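Local coordinates for protein cellobiose 2-epimerase (Caldibacillus thermoamylovorans, PDB 5ZHB) that probably interconverts cellobiose and its C2 epimer, 4-O-beta-D-glucosyl-D-mannose, by epimerising the reducing-end sugar, at residues W336-K340 against T341-D345; T303-W306 against W307-V310. All coordinates share one frame; numbering follows the deposited sequence.

Interaction 1: residues W336-K340 against T341-D345; sequences WDYVK and TYMID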
# COMPACT_ATOMS: atom_id res chain seq x y z
N TRP A 336 3.87 13.85 12.79
CA TRP A 336 2.47 14.01 13.11
C TRP A 336 2.09 15.49 13.21
O TRP A 336 1.08 15.92 12.65
CB TRP A 336 2.11 13.27 14.38
CG TRP A 336 0.66 13.40 14.75
CD1 TRP A 336 0.19 13.78 15.97
CD2 TRP A 336 -0.49 13.11 13.94
NE1 TRP A 336 -1.18 13.77 15.97
CE2 TRP A 336 -1.62 13.35 14.75
CE3 TRP A 336 -0.69 12.68 12.62
CZ2 TRP A 336 -2.92 13.16 14.29
CZ3 TRP A 336 -1.99 12.49 12.17
CH2 TRP A 336 -3.08 12.71 13.00
N ASP A 337 2.93 16.28 13.88
CA ASP A 337 2.70 17.72 13.93
C ASP A 337 2.64 18.36 12.55
O ASP A 337 1.82 19.24 12.30
CB ASP A 337 3.77 18.47 14.69
CG ASP A 337 3.33 18.75 16.11
OD1 ASP A 337 2.28 19.43 16.26
OD2 ASP A 337 3.99 18.22 17.03
N TYR A 338 3.58 17.99 11.69
CA TYR A 338 3.56 18.49 10.33
C TYR A 338 2.23 18.13 9.65
O TYR A 338 1.63 18.97 8.98
CB TYR A 338 4.71 17.91 9.52
CG TYR A 338 4.73 18.43 8.10
CD1 TYR A 338 5.43 19.58 7.74
CD2 TYR A 338 4.02 17.77 7.11
CE1 TYR A 338 5.41 20.06 6.44
CE2 TYR A 338 3.96 18.26 5.83
CZ TYR A 338 4.67 19.40 5.49
OH TYR A 338 4.59 19.80 4.19
N VAL A 339 1.84 16.84 9.79
CA VAL A 339 0.66 16.30 9.14
C VAL A 339 -0.60 17.05 9.60
O VAL A 339 -1.47 17.37 8.79
CB VAL A 339 0.52 14.79 9.36
CG1 VAL A 339 -0.85 14.26 8.95
CG2 VAL A 339 1.58 14.01 8.59
N LYS A 340 -0.75 17.26 10.91
CA LYS A 340 -1.89 18.02 11.40
C LYS A 340 -1.84 19.45 10.91
O LYS A 340 -2.87 20.00 10.59
CB LYS A 340 -1.96 18.10 12.92
CG LYS A 340 -2.35 16.79 13.55
CD LYS A 340 -2.52 17.01 15.05
CE LYS A 340 -1.21 17.39 15.68
NZ LYS A 340 -1.29 17.13 17.12
N THR A 341 -0.64 20.05 10.80
CA THR A 341 -0.53 21.44 10.41
C THR A 341 -0.77 21.64 8.91
O THR A 341 -1.36 22.66 8.57
CB THR A 341 0.79 22.08 10.81
OG1 THR A 341 0.82 21.87 12.21
CG2 THR A 341 0.85 23.57 10.48
N TYR A 342 -0.29 20.75 8.04
CA TYR A 342 -0.29 21.04 6.62
C TYR A 342 -1.04 20.03 5.76
O TYR A 342 -1.44 20.39 4.66
CB TYR A 342 1.16 21.10 6.11
CG TYR A 342 1.99 22.19 6.76
CD1 TYR A 342 1.78 23.53 6.43
CD2 TYR A 342 2.97 21.90 7.70
CE1 TYR A 342 2.51 24.54 7.03
CE2 TYR A 342 3.73 22.91 8.29
CZ TYR A 342 3.49 24.23 7.95
OH TYR A 342 4.21 25.25 8.49
N MET A 343 -1.17 18.78 6.20
CA MET A 343 -1.61 17.71 5.31
C MET A 343 -3.08 17.37 5.51
O MET A 343 -3.73 16.94 4.56
CB MET A 343 -0.80 16.43 5.56
CG MET A 343 -0.92 15.31 4.50
SD MET A 343 -0.23 15.68 2.86
CE MET A 343 1.50 15.72 3.37
N ILE A 344 -3.61 17.50 6.74
CA ILE A 344 -5.00 17.15 6.99
C ILE A 344 -5.85 18.37 6.60
O ILE A 344 -5.61 19.45 7.10
CB ILE A 344 -5.26 16.72 8.44
CG1 ILE A 344 -4.40 15.51 8.84
CG2 ILE A 344 -6.76 16.44 8.67
CD1 ILE A 344 -4.72 14.91 10.20
N ASP A 345 -6.82 18.17 5.71
CA ASP A 345 -7.60 19.25 5.11
C ASP A 345 -8.60 19.71 6.17
O ASP A 345 -9.25 18.88 6.76
CB ASP A 345 -8.35 18.72 3.90
CG ASP A 345 -8.99 19.74 2.99
OD1 ASP A 345 -9.11 20.91 3.41
OD2 ASP A 345 -9.24 19.39 1.84

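Interaction 2: residues T303-W306 against W307-V310; sequences TRVW and WVQV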
# COMPACT_ATOMS: atom_id res chain seq x y z
N THR A 303 8.55 17.60 -2.29
CA THR A 303 7.11 17.47 -2.08
C THR A 303 6.86 16.53 -0.91
O THR A 303 7.45 15.46 -0.83
CB THR A 303 6.43 16.89 -3.32
OG1 THR A 303 6.78 17.70 -4.43
CG2 THR A 303 4.91 16.89 -3.18
N ARG A 304 5.98 16.95 0.01
CA ARG A 304 5.53 16.12 1.11
C ARG A 304 4.26 15.37 0.69
O ARG A 304 3.20 16.00 0.55
CB ARG A 304 5.21 16.97 2.33
CG ARG A 304 6.40 17.40 3.17
CD ARG A 304 7.20 18.51 2.46
NE ARG A 304 8.06 19.23 3.40
CZ ARG A 304 8.91 20.21 3.08
NH1 ARG A 304 9.17 20.47 1.81
NH2 ARG A 304 9.54 20.86 4.04
N VAL A 305 4.41 14.07 0.42
CA VAL A 305 3.34 13.25 -0.14
C VAL A 305 2.69 12.55 1.03
O VAL A 305 3.41 12.04 1.89
CB VAL A 305 3.83 12.26 -1.21
CG1 VAL A 305 2.72 11.35 -1.72
CG2 VAL A 305 4.42 12.98 -2.41
N TRP A 306 1.34 12.46 1.03
CA TRP A 306 0.60 12.01 2.20
C TRP A 306 1.03 10.60 2.64
O TRP A 306 1.34 10.38 3.83
CB TRP A 306 -0.93 12.13 1.97
CG TRP A 306 -1.61 10.86 1.52
CD1 TRP A 306 -2.24 9.98 2.34
CD2 TRP A 306 -1.64 10.28 0.21
NE1 TRP A 306 -2.72 8.92 1.61
CE2 TRP A 306 -2.35 9.07 0.31
CE3 TRP A 306 -1.16 10.67 -1.04
CZ2 TRP A 306 -2.55 8.22 -0.78
CZ3 TRP A 306 -1.40 9.85 -2.12
CH2 TRP A 306 -2.08 8.65 -2.00
N TRP A 307 1.10 9.66 1.72
CA TRP A 307 1.35 8.27 2.09
C TRP A 307 2.76 8.08 2.64
O TRP A 307 2.94 7.23 3.52
CB TRP A 307 1.05 7.28 0.94
CG TRP A 307 1.99 7.30 -0.23
CD1 TRP A 307 1.82 7.94 -1.42
CD2 TRP A 307 3.24 6.57 -0.35
NE1 TRP A 307 2.88 7.71 -2.25
CE2 TRP A 307 3.77 6.88 -1.62
CE3 TRP A 307 3.95 5.71 0.50
CZ2 TRP A 307 4.97 6.33 -2.06
CZ3 TRP A 307 5.13 5.16 0.05
CH2 TRP A 307 5.65 5.48 -1.21
N VAL A 308 3.70 8.89 2.14
CA VAL A 308 5.09 8.84 2.61
C VAL A 308 5.16 9.20 4.09
O VAL A 308 5.78 8.48 4.88
CB VAL A 308 5.97 9.74 1.72
CG1 VAL A 308 7.37 9.88 2.31
CG2 VAL A 308 5.99 9.29 0.26
N GLN A 309 4.40 10.20 4.52
CA GLN A 309 4.45 10.66 5.89
C GLN A 309 3.92 9.56 6.80
O GLN A 309 4.52 9.26 7.83
CB GLN A 309 3.64 11.94 6.10
CG GLN A 309 3.89 13.05 5.08
CD GLN A 309 5.35 13.41 4.91
OE1 GLN A 309 6.07 13.60 5.89
NE2 GLN A 309 5.83 13.41 3.68
N VAL A 310 2.78 8.95 6.47
CA VAL A 310 2.21 7.99 7.40
C VAL A 310 3.02 6.68 7.44
O VAL A 310 3.07 6.04 8.47
CB VAL A 310 0.72 7.67 7.10
CG1 VAL A 310 -0.11 8.94 7.01
CG2 VAL A 310 0.51 6.82 5.87

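Interaction 1: residues W336-K340 against T341-D345
V339 O accepts two backbone N-H groups, from M343 and from I344. This is a wider pi-type turn near the C-terminal end of helix 326-343, in a chain whose family has the (alpha/alpha)6-barrel fold. The two bonds reach the oxygen differently. I344 N lies 3.0 Å from V339 O and nearly along the C=O axis. M343 N stands 37° above the carbonyl plane. One residue earlier, Y342 N bonds to Y338 O at 2.8 Å. D337 O is also gripped twice, by T341 N and by the hydroxyl of T341. These donors come from opposite faces of the carbonyl plane, and T341 OG1 is 2.8 Å from D337 O.

The Y338 and Y342 side chains cross at about a right angle. Their rings are tilted 42° to each other. Y342 CD2 sits over one face of the Y338 ring, toward its rim, and is 3.3 Å from CE1 of Y338. Y342 CB also lies over that ring, in a CH-pi contact. M343 CE comes to the edge of the same ring, near its plane. T341 CG2 covers the centre of a face of Y342, which probably limits how far that ring can turn.

On another side of the helix, V339 CG1 touches I344 CG1 at 3.8 Å. CG1 of V339 is placed there by a chi1 of 168°, beside its own carbonyl carbon. K340 CG rides over a rim of the W336 indole. The polar ends of both residues go to E7, which takes a hydrogen bond from W336 NE1 and a salt bridge from K340 NZ. At the far end of that indole, W336 CH2 meets I344 CD1 at 3.9 Å.

Interaction 2: residues T303-W306 against W307-V310
V305 O faces the first turn of helix 306-323, with V305 at the N-cap where strand 299-305 gives way to the helix. This is a strand-to-helix junction in an (alpha/alpha)6-barrel family. The bonds to V305 O from V308 N, Q309 N and Q309 NE2 are all weak. The last of these measures 3.3 Å. The other end of the Q309 amide, OE1, accepts from L291 N.

W307 can be followed outward. Its CB lies over the five-membered ring of W306, 4.1 Å from the ring centroid, as a CH-pi contact. CG takes the position between the backbone N and the carbonyl carbon (chi1 70°), which sets the indole beside V305. CD1 then meets V305 CG1 at 3.5 Å. It also meets W306 CZ3, which lies in the plane of the W307 ring. The two indoles are edge-to-face at 84°, with the edge of W307 directed at the face of W306. NE1 of W307 again touches V305 CG1. V308 CG2 covers one face of the W307 ring. Beyond these, H376 stacks on W307.

With an alanine in place of W306, the CD1 edge of W307 would probably lose the aromatic face it is turned to, and K372 its cation-pi partner. On the valine side, V305 CB and V308 CG2 are 4.0 Å apart.

How the interactions relate
Interaction 2 is the more buried of the two, while interaction 1 is only partly buried and keeps exposed residues such as D337 and T341. Interaction 2 spans the junction of strand 299-305 with helix 306-323, and interaction 1 lies at the end of the next helix, 326-343; their centres are about 10 Å apart. They touch directly: Y338 OH rests on CG of R304 at 3.2 Å, M343 SD packs on W306 CB, and V339 CG2 meets Q309 CB. Interaction 1 joins full-strength backbone bonds to tyrosine and aliphatic contacts. In interaction 2 the backbone bonds are weak, and tryptophan edges and faces carry much of the contact.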